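Local coordinates for protein probable oxidoreductase (Mycobacterium abscessus, PDB 4EYE) that probably acts as an oxidoreductase of the medium-chain dehydrogenase/reductase superfamily, related to quinone oxidoreductases, at residues 49-54 and 120-125; 80-85 and 112-117; 130-135 and 308-313; 160-165 and 184-189; 229-234 and 245-250. All coordinates share one frame; numbering follows the deposited sequence.

The contacts fall in the two lobes of the elongated molecule and between them. Contacts 1 and 2 lie in the GroES-like part, their centres about 13 Å apart, and they touch where D54 and V53 pack on R117. Contacts 4 and 5 sit on the far side of the chain's centre, in the parallel sheet of the Rossmann-type part. Their centres are about 10 Å apart, and backbone bonds between L164 and residues M230 and V232 make their strands neighbours. Contact 3 stands between these groups, its centre about 22 Å from those of both contact 1 and contact 4; it lies where the chain returns from the Rossmann-type part toward the mixed sheet.

Contact 1: 49-54 and 120-125; sequences NVVVVD and VAPSNI
V51 and V120 form an antiparallel hydrogen-bonded pair that joins strand 51-55 to the end of strand 117-120 in the curled mixed sheet of the GroES-like domain. Both backbone bonds of the pair are sound: V51 N reaches V120 O at 2.9 Å with an N-H...O angle of 169°, and V120 N gives its hydrogen to V51 O at the same length. A CA-H...O contact adds to them, V50 CA lying 3.6 Å from V120 O.

The ladder stops here, consistent with P122, which has no N-H, standing at the next donor position. Its ring takes the place of the donor, CD lying 3.2 Å from N49 O. The N49 side chain, with CG anti to its own N (chi1 -171°), crosses the proline at about a right angle and brings OD1 within 3.7 Å of P122 CD. Past P122 a short 3-10 turn bends the chain, with N124 N bonded to A121 O, and brings I125 against V51 and V53.

The remaining contacts are apolar. V51 is wedged against two residues, its CG2 lying 3.9 Å from P122 CA and its CB 4.0 Å from I125 CG1. I125, which also packs on V105 and A107 of strand 104-108, meets V53 tip to tip, CD1 to CG2, at 3.9 Å.

Contact 2: 80-85 and 112-117; sequences FVPGIE and GGYAER
G83 and G113 bring their backbones together at the tight end of this contact, with only 3.9 Å between their CA atoms. Neither has a side chain to hold the two loops apart, and G113 N bonds to G83 O at 2.8 Å, a bent bond with an N-H...O angle of 133°. Beside it Y114 N donates to P82 O at 2.9 Å, lying in the carbonyl plane.

The peptide P82-G83 lies over one face of the Y114 ring, with G83 N over its centre and P82 C offset toward the rim. G83 CA packs at 3.6 Å from Y114 CE1, while the proline ring crosses the tyrosine at about a right angle and sets P82 CB 3.8 Å from Y114 CE2. Y114 is the centre of an inverse gamma turn, and both its backbone N and its ring meet P82. At the ring's far end OH makes a weak hydrogen bond to D64 of helix 62-68, in the GroES-like domain.

On the more accessible side V81 and G112 are partly exposed, yet the contact stays close. G112 N bonds to V81 O at 2.8 Å, although the donor stands above the carbonyl plane. V81 holds CG1 anti to its N (chi1 175°), which sets that methyl 3.5 Å from Y114 O; its apolar contact is longer, 4.2 Å from V81 CG1 to A115 CB.

Contact 3: 130-135 and 308-313; sequences PQLDDA and GMRPPV
L132 and R310 lie on two segments that run in nearly the same direction, 23° apart when measured from CA 131 to 135 and from CA 309 to 313. Their CA atoms are 7.4 Å apart, and A135 and V313 are little closer, so the backbones make no direct hydrogen bond and the gap is filled by side chains.

R310 and L132 contribute most to it. A bend at chi2 (-67°) folds the arginine so that the guanidinium lies beside Q131, whose CB sits over one face and 3.6 Å from R310 NH2. The group is fixed from its own side: R310 NH1 bonds to M309 O at 2.9 Å, with that oxygen in the guanidinium plane, and NH1 also reaches V305 O. A water bonded to Q131 O adds a weak link to NH2.

The segments mark two helix ends. G308, with positive phi, closes helix 293-306 in a Schellman motif, while D133 N-caps helix 134-140 through OD1 to E136 N. The 308-313 loop leads from the Rossmann-type part back to strand 313-318 of the mixed sheet.

Deeper in, L132 pushes CD2 against R310 CD at 3.6 Å, crossing that side chain obliquely, and against P311 CD at 4.1 Å. At the helix start V313 CG2 rests 3.7 Å from A135 O and 4.0 Å from A135 CB.

Contact 4: 160-165 and 184-189; sequences GETVLV and GAKVIA
A beta-alpha-beta unit of the Rossmann-type domain holds this contact: strands 162-165 and 186-191, joined through helix 171-182, lie parallel, their short segments crossing at 25° with axes 4.7 Å apart. V163 is bonded through both its N and its O to the neighbouring strand, its N donating to K186 O at 2.7 Å and its O accepting from I188 N. The same alternation continues with K186 N to E161 O and V165 N to I188 O at 2.8 Å, all four approaching nearly head-on to the carbonyls. At the start of the two segments, G160 N bonds to G184 O at 2.7 Å, but the donor stands 45° above that carbonyl plane; G184 ends helix 171-182 as the C-prime residue of a Schellman motif.

On the face carrying T162, L164, K186 and I188, T162 OG1 lies alongside K186 CB. T162 CG2 meets I188 CD1 at 3.9 Å. L164, its CG anti to N (chi1 173°), brings CD1 to I188 CG2 at 3.9 Å and within 3.5 Å of I188 O. On the other face V165 CG2 touches V187 CG1 at 4.0 Å and V163 CG2 touches A185 CB.

That second face is covered by helix 171-182, where V165 packs on A176 and V187 on A180, while strand 228-233 flanks 162-165 and strand 207-210 flanks 186-191.

Contact 5: 229-234 and 245-250; sequences DMVVDP and RTLASE
T246 OG1, hydrogen-bonded to A243 O, lies 3.6 Å from V231 CG2 across the contact and packs beside L164 CD2 in the neighbouring strand. A chi1 of 70° puts this hydroxyl between the backbone N and the carbonyl carbon of its own residue, which sets it against V231 CG2, with CG2 of T246 anti to its carbonyl carbon.

T246 and L247 both touch V231 CG2. L247 crosses V231 at about a right angle and brings its CD2 to V231 CG2 at 3.7 Å. No hydrogen bond joins the two segments, and their backbones stay apart, with D229 CA and A248 CA separated by 5.5 Å. At this corner D229 and A248 meet less closely, OD1 of D229 lying 4.3 Å from A248 CB, though D229 buries much surface here. The carboxylate has its partner elsewhere, OD2 accepting from T162 N, and D229 O is bonded by R252 NH1.

The contact packs the connection after helix 240-245 against strand 228-233 of the Rossmann-type sheet, which is bordered by 162-165 on one side and 251-255 on the other. T246 fits against helix 215-222 at W215, A216 and V219, and L247 reaches A276 just ahead of strand 277-280.

Contact 1: 49-54 and 120-125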
# COMPACT_ATOMS: atom_id res chain seq x y z
N ASN A 49 0.44 -3.56 27.42
CA ASN A 49 -0.30 -2.94 26.35
C ASN A 49 0.40 -3.11 24.99
O ASN A 49 0.32 -2.24 24.15
CB ASN A 49 -0.58 -1.46 26.69
CG ASN A 49 -1.55 -0.79 25.70
OD1 ASN A 49 -2.56 -1.37 25.31
ND2 ASN A 49 -1.22 0.46 25.29
N VAL A 50 1.12 -4.21 24.79
CA VAL A 50 1.75 -4.47 23.50
C VAL A 50 1.50 -5.90 23.03
O VAL A 50 1.27 -6.81 23.82
CB VAL A 50 3.27 -4.18 23.44
CG1 VAL A 50 3.55 -2.70 23.60
CG2 VAL A 50 4.02 -4.95 24.48
N VAL A 51 1.47 -6.04 21.72
CA VAL A 51 1.34 -7.33 21.08
C VAL A 51 2.65 -7.50 20.36
O VAL A 51 3.05 -6.63 19.58
CB VAL A 51 0.20 -7.38 20.06
CG1 VAL A 51 0.16 -8.76 19.40
CG2 VAL A 51 -1.12 -7.00 20.72
N VAL A 52 3.33 -8.60 20.64
CA VAL A 52 4.57 -8.92 19.94
C VAL A 52 4.22 -9.94 18.88
O VAL A 52 3.57 -10.94 19.18
CB VAL A 52 5.63 -9.47 20.93
CG1 VAL A 52 6.87 -9.92 20.17
CG2 VAL A 52 5.95 -8.42 22.02
N VAL A 53 4.65 -9.67 17.66
CA VAL A 53 4.40 -10.51 16.46
C VAL A 53 5.74 -11.04 15.97
O VAL A 53 6.69 -10.25 15.78
CB VAL A 53 3.74 -9.71 15.32
CG1 VAL A 53 3.45 -10.59 14.10
CG2 VAL A 53 2.40 -9.09 15.75
N ASP A 54 5.82 -12.36 15.74
CA ASP A 54 6.88 -12.96 14.98
C ASP A 54 6.64 -12.70 13.48
O ASP A 54 5.69 -13.22 12.88
CB ASP A 54 7.00 -14.50 15.22
CG ASP A 54 7.56 -14.83 16.59
OD1 ASP A 54 7.87 -13.92 17.39
OD2 ASP A 54 7.68 -16.01 16.94
N VAL A 120 3.66 -3.93 18.74
CA VAL A 120 2.72 -2.92 18.27
C VAL A 120 1.54 -2.82 19.22
O VAL A 120 1.29 -3.73 20.01
CB VAL A 120 2.15 -3.19 16.88
CG1 VAL A 120 3.25 -3.53 15.87
CG2 VAL A 120 1.07 -4.24 16.90
N ALA A 121 0.82 -1.71 19.13
CA ALA A 121 -0.33 -1.49 20.01
C ALA A 121 -1.43 -2.48 19.57
O ALA A 121 -1.55 -2.80 18.38
CB ALA A 121 -0.80 -0.03 19.89
N PRO A 122 -2.22 -2.94 20.53
CA PRO A 122 -3.34 -3.83 20.18
C PRO A 122 -4.28 -3.22 19.15
O PRO A 122 -4.78 -3.93 18.32
CB PRO A 122 -4.06 -4.02 21.51
CG PRO A 122 -3.01 -3.82 22.53
CD PRO A 122 -2.02 -2.85 21.98
N SER A 123 -4.44 -1.90 19.16
CA SER A 123 -5.31 -1.26 18.18
C SER A 123 -4.71 -1.33 16.75
O SER A 123 -5.39 -1.03 15.79
CB SER A 123 -5.45 0.21 18.54
OG SER A 123 -4.14 0.79 18.45
N ASN A 124 -3.42 -1.71 16.63
CA ASN A 124 -2.75 -1.77 15.33
C ASN A 124 -2.61 -3.24 14.79
O ASN A 124 -1.70 -3.54 13.98
CB ASN A 124 -1.36 -1.12 15.46
CG ASN A 124 -1.43 0.38 15.73
OD1 ASN A 124 -2.45 0.88 16.22
ND2 ASN A 124 -0.36 1.12 15.40
N ILE A 125 -3.48 -4.12 15.28
CA ILE A 125 -3.43 -5.54 14.92
C ILE A 125 -4.73 -5.87 14.20
O ILE A 125 -5.78 -5.45 14.65
CB ILE A 125 -3.30 -6.43 16.18
CG1 ILE A 125 -1.91 -6.31 16.79
CG2 ILE A 125 -3.61 -7.90 15.83
CD1 ILE A 125 -0.79 -6.91 15.90

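Contact 2: 80-85 and 112-117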
# COMPACT_ATOMS: atom_id res chain seq x y z
N PHE A 80 17.56 3.52 13.24
CA PHE A 80 16.18 3.04 13.42
C PHE A 80 15.87 1.89 12.44
O PHE A 80 16.45 1.81 11.33
CB PHE A 80 15.13 4.17 13.24
CG PHE A 80 14.96 4.62 11.80
CD1 PHE A 80 14.04 4.00 10.96
CD2 PHE A 80 15.69 5.67 11.29
CE1 PHE A 80 13.87 4.43 9.65
CE2 PHE A 80 15.53 6.09 9.97
CZ PHE A 80 14.65 5.43 9.14
N VAL A 81 14.98 1.00 12.86
CA VAL A 81 14.53 -0.12 12.00
C VAL A 81 13.35 0.38 11.18
O VAL A 81 12.30 0.68 11.75
CB VAL A 81 14.13 -1.38 12.83
CG1 VAL A 81 13.54 -2.51 11.94
CG2 VAL A 81 15.37 -1.90 13.54
N PRO A 82 13.51 0.50 9.85
CA PRO A 82 12.35 0.86 9.04
C PRO A 82 11.31 -0.24 8.94
O PRO A 82 11.57 -1.38 9.33
CB PRO A 82 12.96 1.11 7.64
CG PRO A 82 14.44 1.05 7.83
CD PRO A 82 14.68 0.21 9.02
N GLY A 83 10.14 0.14 8.45
CA GLY A 83 9.12 -0.85 8.06
C GLY A 83 7.84 -0.64 8.81
O GLY A 83 7.80 -0.76 10.07
N ILE A 84 6.80 -0.30 8.06
CA ILE A 84 5.52 0.01 8.63
C ILE A 84 4.60 -1.19 8.70
O ILE A 84 3.74 -1.22 9.56
CB ILE A 84 4.82 1.11 7.83
CG1 ILE A 84 5.57 2.46 7.99
CG2 ILE A 84 3.34 1.14 8.19
CD1 ILE A 84 4.88 3.62 7.22
N GLU A 85 4.75 -2.14 7.82
CA GLU A 85 3.75 -3.19 7.59
C GLU A 85 4.36 -4.54 7.87
O GLU A 85 5.39 -4.85 7.27
CB GLU A 85 3.42 -3.27 6.09
CG GLU A 85 2.79 -2.11 5.45
CD GLU A 85 2.73 -2.32 3.95
OE1 GLU A 85 3.84 -2.36 3.32
OE2 GLU A 85 1.59 -2.42 3.43
N GLY A 112 9.97 -0.41 12.78
CA GLY A 112 10.25 -1.71 13.40
C GLY A 112 9.93 -2.93 12.54
O GLY A 112 10.26 -4.08 12.94
N GLY A 113 9.39 -2.71 11.35
CA GLY A 113 8.92 -3.82 10.51
C GLY A 113 9.98 -4.75 9.97
O GLY A 113 9.71 -5.95 9.80
N TYR A 114 11.18 -4.19 9.67
CA TYR A 114 12.22 -4.97 9.02
C TYR A 114 13.03 -5.76 10.05
O TYR A 114 14.21 -5.47 10.29
CB TYR A 114 13.15 -4.13 8.13
CG TYR A 114 12.55 -3.37 6.95
CD1 TYR A 114 11.26 -3.52 6.54
CD2 TYR A 114 13.37 -2.51 6.21
CE1 TYR A 114 10.74 -2.81 5.46
CE2 TYR A 114 12.88 -1.78 5.15
CZ TYR A 114 11.55 -1.96 4.75
OH TYR A 114 11.10 -1.23 3.70
N ALA A 115 12.36 -6.68 10.72
CA ALA A 115 12.90 -7.29 11.94
C ALA A 115 12.22 -8.67 12.16
O ALA A 115 11.17 -8.93 11.62
CB ALA A 115 12.65 -6.40 13.15
N GLU A 116 12.86 -9.52 12.96
CA GLU A 116 12.30 -10.84 13.24
C GLU A 116 11.08 -10.75 14.12
O GLU A 116 10.23 -11.61 14.04
CB GLU A 116 13.38 -11.74 13.87
CG GLU A 116 14.45 -12.07 12.85
CD GLU A 116 15.65 -12.83 13.39
OE1 GLU A 116 15.97 -12.78 14.61
OE2 GLU A 116 16.31 -13.44 12.54
N ARG A 117 11.03 -9.74 14.98
CA ARG A 117 9.85 -9.48 15.80
C ARG A 117 9.53 -7.99 15.87
O ARG A 117 10.44 -7.14 15.77
CB ARG A 117 10.03 -10.00 17.24
CG ARG A 117 10.38 -11.47 17.35
CD ARG A 117 10.46 -11.88 18.82
NE ARG A 117 11.18 -13.13 18.97
CZ ARG A 117 11.51 -13.68 20.12
NH1 ARG A 117 11.19 -13.10 21.28
NH2 ARG A 117 12.15 -14.83 20.12

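Contact 3: 130-135 and 308-313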
# COMPACT_ATOMS: atom_id res chain seq x y z
N PRO A 130 -8.04 -15.86 6.20
CA PRO A 130 -7.52 -17.24 6.11
C PRO A 130 -7.15 -17.68 4.70
O PRO A 130 -6.38 -18.62 4.56
CB PRO A 130 -8.65 -18.11 6.67
CG PRO A 130 -9.87 -17.28 6.61
CD PRO A 130 -9.41 -15.82 6.72
N GLN A 131 -7.66 -17.02 3.68
CA GLN A 131 -7.35 -17.41 2.31
C GLN A 131 -5.92 -17.00 1.88
O GLN A 131 -5.42 -17.47 0.84
CB GLN A 131 -8.35 -16.80 1.32
CG GLN A 131 -9.80 -17.28 1.53
CD GLN A 131 -10.65 -16.33 2.36
OE1 GLN A 131 -10.15 -15.54 3.15
NE2 GLN A 131 -11.95 -16.44 2.20
N LEU A 132 -5.27 -16.11 2.65
CA LEU A 132 -4.01 -15.49 2.22
C LEU A 132 -2.82 -16.08 2.94
O LEU A 132 -2.87 -16.42 4.15
CB LEU A 132 -4.06 -13.94 2.46
CG LEU A 132 -5.18 -13.16 1.75
CD1 LEU A 132 -4.98 -11.67 2.03
CD2 LEU A 132 -5.25 -13.46 0.25
N ASP A 133 -1.70 -16.15 2.23
CA ASP A 133 -0.46 -16.37 2.93
C ASP A 133 0.05 -15.04 3.55
O ASP A 133 -0.55 -14.00 3.33
CB ASP A 133 0.59 -17.08 2.04
CG ASP A 133 1.21 -16.19 0.99
OD1 ASP A 133 1.18 -14.93 1.09
OD2 ASP A 133 1.78 -16.75 0.05
N ASP A 134 1.13 -15.11 4.33
CA ASP A 134 1.64 -13.92 5.06
C ASP A 134 2.12 -12.78 4.17
O ASP A 134 1.93 -11.63 4.50
CB ASP A 134 2.71 -14.32 6.10
CG ASP A 134 2.11 -15.16 7.20
OD1 ASP A 134 0.88 -15.13 7.43
OD2 ASP A 134 2.85 -15.87 7.86
N ALA A 135 2.74 -13.10 3.05
CA ALA A 135 3.12 -12.06 2.07
C ALA A 135 1.89 -11.34 1.46
O ALA A 135 1.84 -10.12 1.33
CB ALA A 135 3.96 -12.65 0.97
N GLY A 308 -12.24 -13.78 -4.07
CA GLY A 308 -11.12 -14.28 -4.89
C GLY A 308 -9.94 -13.34 -5.03
O GLY A 308 -8.95 -13.69 -5.67
N MET A 309 -10.01 -12.14 -4.47
CA MET A 309 -8.90 -11.21 -4.65
C MET A 309 -7.62 -11.73 -3.99
O MET A 309 -7.61 -12.10 -2.82
CB MET A 309 -9.26 -9.81 -4.09
CG MET A 309 -8.26 -8.72 -4.43
SD MET A 309 -8.76 -7.11 -3.79
CE MET A 309 -8.51 -7.30 -2.02
N ARG A 310 -6.53 -11.72 -4.73
CA ARG A 310 -5.25 -12.12 -4.20
C ARG A 310 -4.22 -11.03 -4.55
O ARG A 310 -3.87 -10.86 -5.73
CB ARG A 310 -4.80 -13.48 -4.81
CG ARG A 310 -5.67 -14.66 -4.47
CD ARG A 310 -5.63 -15.02 -2.98
NE ARG A 310 -6.50 -16.14 -2.71
CZ ARG A 310 -7.80 -16.06 -2.44
NH1 ARG A 310 -8.43 -14.88 -2.39
NH2 ARG A 310 -8.51 -17.18 -2.25
N PRO A 311 -3.79 -10.27 -3.57
CA PRO A 311 -2.73 -9.29 -3.82
C PRO A 311 -1.49 -9.89 -4.45
O PRO A 311 -0.91 -10.83 -3.87
CB PRO A 311 -2.41 -8.76 -2.41
CG PRO A 311 -3.66 -8.97 -1.63
CD PRO A 311 -4.21 -10.28 -2.15
N PRO A 312 -1.08 -9.39 -5.62
CA PRO A 312 0.18 -9.88 -6.24
C PRO A 312 1.43 -9.52 -5.45
O PRO A 312 1.60 -8.36 -5.08
CB PRO A 312 0.20 -9.24 -7.63
CG PRO A 312 -1.14 -8.61 -7.83
CD PRO A 312 -1.80 -8.44 -6.48
N VAL A 313 2.25 -10.51 -5.18
CA VAL A 313 3.52 -10.31 -4.55
C VAL A 313 4.63 -10.75 -5.51
O VAL A 313 4.72 -11.92 -5.86
CB VAL A 313 3.65 -11.11 -3.23
CG1 VAL A 313 5.03 -10.82 -2.61
CG2 VAL A 313 2.54 -10.69 -2.26
O HOH W 1 -6.64 -19.41 -0.74

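Contact 4: 160-165 and 184-189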
# COMPACT_ATOMS: atom_id res chain seq x y z
N GLY A 160 -20.07 -0.31 -12.10
CA GLY A 160 -20.37 0.14 -13.46
C GLY A 160 -19.70 1.45 -13.83
O GLY A 160 -19.75 1.86 -14.98
N GLU A 161 -19.05 2.13 -12.88
CA GLU A 161 -18.26 3.32 -13.24
C GLU A 161 -16.94 2.94 -13.87
O GLU A 161 -16.51 1.80 -13.75
CB GLU A 161 -18.07 4.23 -12.03
CG GLU A 161 -19.36 4.87 -11.53
CD GLU A 161 -19.12 5.91 -10.46
OE1 GLU A 161 -18.51 5.58 -9.40
OE2 GLU A 161 -19.51 7.08 -10.69
N THR A 162 -16.29 3.89 -14.55
CA THR A 162 -14.99 3.65 -15.10
C THR A 162 -13.92 4.40 -14.35
O THR A 162 -14.06 5.63 -14.16
CB THR A 162 -14.93 4.05 -16.58
OG1 THR A 162 -15.84 3.25 -17.30
CG2 THR A 162 -13.51 3.83 -17.13
N VAL A 163 -12.86 3.68 -13.97
CA VAL A 163 -11.77 4.24 -13.18
C VAL A 163 -10.50 4.22 -13.98
O VAL A 163 -10.15 3.20 -14.57
CB VAL A 163 -11.59 3.46 -11.85
CG1 VAL A 163 -10.44 4.04 -10.99
CG2 VAL A 163 -12.90 3.47 -11.07
N LEU A 164 -9.82 5.36 -14.02
CA LEU A 164 -8.51 5.47 -14.59
C LEU A 164 -7.52 5.35 -13.44
O LEU A 164 -7.56 6.17 -12.52
CB LEU A 164 -8.29 6.82 -15.28
CG LEU A 164 -6.87 7.11 -15.78
CD1 LEU A 164 -6.62 6.13 -16.91
CD2 LEU A 164 -6.68 8.58 -16.22
N VAL A 165 -6.63 4.37 -13.54
CA VAL A 165 -5.59 4.18 -12.53
C VAL A 165 -4.25 4.55 -13.16
O VAL A 165 -3.83 3.95 -14.14
CB VAL A 165 -5.52 2.74 -11.96
CG1 VAL A 165 -4.38 2.64 -10.93
CG2 VAL A 165 -6.87 2.31 -11.33
N GLY A 184 -16.92 -3.90 -8.91
CA GLY A 184 -17.77 -3.84 -10.14
C GLY A 184 -17.47 -2.68 -11.08
O GLY A 184 -18.31 -2.35 -11.93
N ALA A 185 -16.28 -2.06 -10.97
CA ALA A 185 -15.87 -1.01 -11.89
C ALA A 185 -15.14 -1.56 -13.13
O ALA A 185 -14.61 -2.66 -13.13
CB ALA A 185 -14.98 0.03 -11.21
N LYS A 186 -15.10 -0.74 -14.16
CA LYS A 186 -14.18 -0.94 -15.29
C LYS A 186 -12.94 -0.12 -15.03
O LYS A 186 -13.04 0.99 -14.51
CB LYS A 186 -14.84 -0.51 -16.59
CG LYS A 186 -13.98 -0.72 -17.86
CD LYS A 186 -14.74 -0.43 -19.18
CE LYS A 186 -13.78 -0.51 -20.40
NZ LYS A 186 -14.48 -0.56 -21.72
N VAL A 187 -11.79 -0.69 -15.37
CA VAL A 187 -10.51 -0.10 -15.08
C VAL A 187 -9.70 0.09 -16.36
O VAL A 187 -9.42 -0.85 -17.10
CB VAL A 187 -9.66 -0.95 -14.07
CG1 VAL A 187 -8.29 -0.33 -13.91
CG2 VAL A 187 -10.33 -1.04 -12.70
N ILE A 188 -9.32 1.34 -16.59
CA ILE A 188 -8.31 1.69 -17.57
C ILE A 188 -7.06 2.01 -16.77
O ILE A 188 -7.13 2.83 -15.85
CB ILE A 188 -8.73 2.92 -18.41
CG1 ILE A 188 -9.98 2.61 -19.24
CG2 ILE A 188 -7.63 3.28 -19.42
CD1 ILE A 188 -10.68 3.85 -19.78
N ALA A 189 -5.94 1.36 -17.10
CA ALA A 189 -4.69 1.58 -16.42
C ALA A 189 -3.69 2.24 -17.35
O ALA A 189 -3.57 1.84 -18.53
CB ALA A 189 -4.14 0.24 -15.95

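Contact 5: 229-234 and 245-250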
# COMPACT_ATOMS: atom_id res chain seq x y z
N ASP A 229 -15.06 8.31 -14.90
CA ASP A 229 -15.78 8.80 -13.74
C ASP A 229 -14.88 9.15 -12.59
O ASP A 229 -15.20 10.04 -11.80
CB ASP A 229 -16.75 7.75 -13.29
CG ASP A 229 -17.75 7.43 -14.37
OD1 ASP A 229 -18.47 8.36 -14.77
OD2 ASP A 229 -17.81 6.27 -14.79
N MET A 230 -13.75 8.46 -12.52
CA MET A 230 -12.81 8.60 -11.44
C MET A 230 -11.40 8.35 -11.92
O MET A 230 -11.14 7.48 -12.74
CB MET A 230 -13.14 7.60 -10.32
CG MET A 230 -12.22 7.71 -9.09
SD MET A 230 -12.74 6.53 -7.81
CE MET A 230 -14.36 7.18 -7.42
N VAL A 231 -10.47 9.12 -11.37
CA VAL A 231 -9.07 8.93 -11.63
C VAL A 231 -8.41 8.66 -10.29
O VAL A 231 -8.68 9.37 -9.30
CB VAL A 231 -8.44 10.17 -12.32
CG1 VAL A 231 -6.92 10.08 -12.28
CG2 VAL A 231 -8.96 10.36 -13.74
N VAL A 232 -7.54 7.65 -10.23
CA VAL A 232 -6.65 7.43 -9.09
C VAL A 232 -5.25 7.83 -9.46
O VAL A 232 -4.65 7.31 -10.42
CB VAL A 232 -6.70 5.97 -8.60
CG1 VAL A 232 -5.64 5.72 -7.49
CG2 VAL A 232 -8.11 5.63 -8.10
N ASP A 233 -4.72 8.79 -8.73
CA ASP A 233 -3.41 9.36 -9.04
C ASP A 233 -2.45 9.26 -7.87
O ASP A 233 -2.53 10.08 -6.95
CB ASP A 233 -3.56 10.83 -9.44
CG ASP A 233 -2.23 11.46 -9.82
OD1 ASP A 233 -1.23 10.71 -10.01
OD2 ASP A 233 -2.18 12.70 -9.90
N PRO A 234 -1.57 8.24 -7.86
CA PRO A 234 -0.55 8.10 -6.83
C PRO A 234 0.80 8.70 -7.25
O PRO A 234 1.78 8.57 -6.52
CB PRO A 234 -0.42 6.58 -6.67
CG PRO A 234 -0.79 6.02 -7.99
CD PRO A 234 -1.49 7.11 -8.80
N ARG A 245 -7.98 16.24 -17.68
CA ARG A 245 -8.58 16.23 -19.02
C ARG A 245 -9.33 14.96 -19.36
O ARG A 245 -10.17 14.95 -20.26
CB ARG A 245 -7.51 16.46 -20.12
CG ARG A 245 -7.35 17.92 -20.55
CD ARG A 245 -6.06 18.20 -21.33
NE ARG A 245 -6.04 17.66 -22.68
CZ ARG A 245 -5.21 16.71 -23.12
NH1 ARG A 245 -5.30 16.30 -24.39
NH2 ARG A 245 -4.28 16.16 -22.33
N THR A 246 -9.03 13.86 -18.66
CA THR A 246 -9.73 12.61 -18.98
C THR A 246 -11.09 12.51 -18.27
O THR A 246 -11.84 11.56 -18.49
CB THR A 246 -8.85 11.37 -18.62
OG1 THR A 246 -8.74 11.25 -17.20
CG2 THR A 246 -7.43 11.48 -19.25
N LEU A 247 -11.42 13.47 -17.41
CA LEU A 247 -12.57 13.30 -16.50
C LEU A 247 -13.90 13.59 -17.16
O LEU A 247 -14.02 14.54 -17.94
CB LEU A 247 -12.43 14.21 -15.29
CG LEU A 247 -11.45 13.75 -14.23
CD1 LEU A 247 -11.21 14.92 -13.28
CD2 LEU A 247 -11.97 12.51 -13.51
N ALA A 248 -14.89 12.76 -16.85
CA ALA A 248 -16.27 13.02 -17.27
C ALA A 248 -16.79 14.19 -16.49
O ALA A 248 -16.18 14.64 -15.50
CB ALA A 248 -17.14 11.81 -17.01
N SER A 249 -17.96 14.66 -16.92
CA SER A 249 -18.75 15.57 -16.10
C SER A 249 -18.99 14.96 -14.73
O SER A 249 -19.36 13.81 -14.63
CB SER A 249 -20.10 15.87 -16.77
OG SER A 249 -20.95 16.53 -15.84
N GLU A 250 -18.79 15.76 -13.69
CA GLU A 250 -18.94 15.35 -12.32
C GLU A 250 -17.98 14.20 -11.94
O GLU A 250 -18.18 13.55 -10.94
CB GLU A 250 -20.38 14.98 -11.99
CG GLU A 250 -21.39 16.10 -12.27
CD GLU A 250 -22.80 15.65 -11.91
OE1 GLU A 250 -23.45 15.01 -12.74
OE2 GLU A 250 -23.28 15.95 -10.81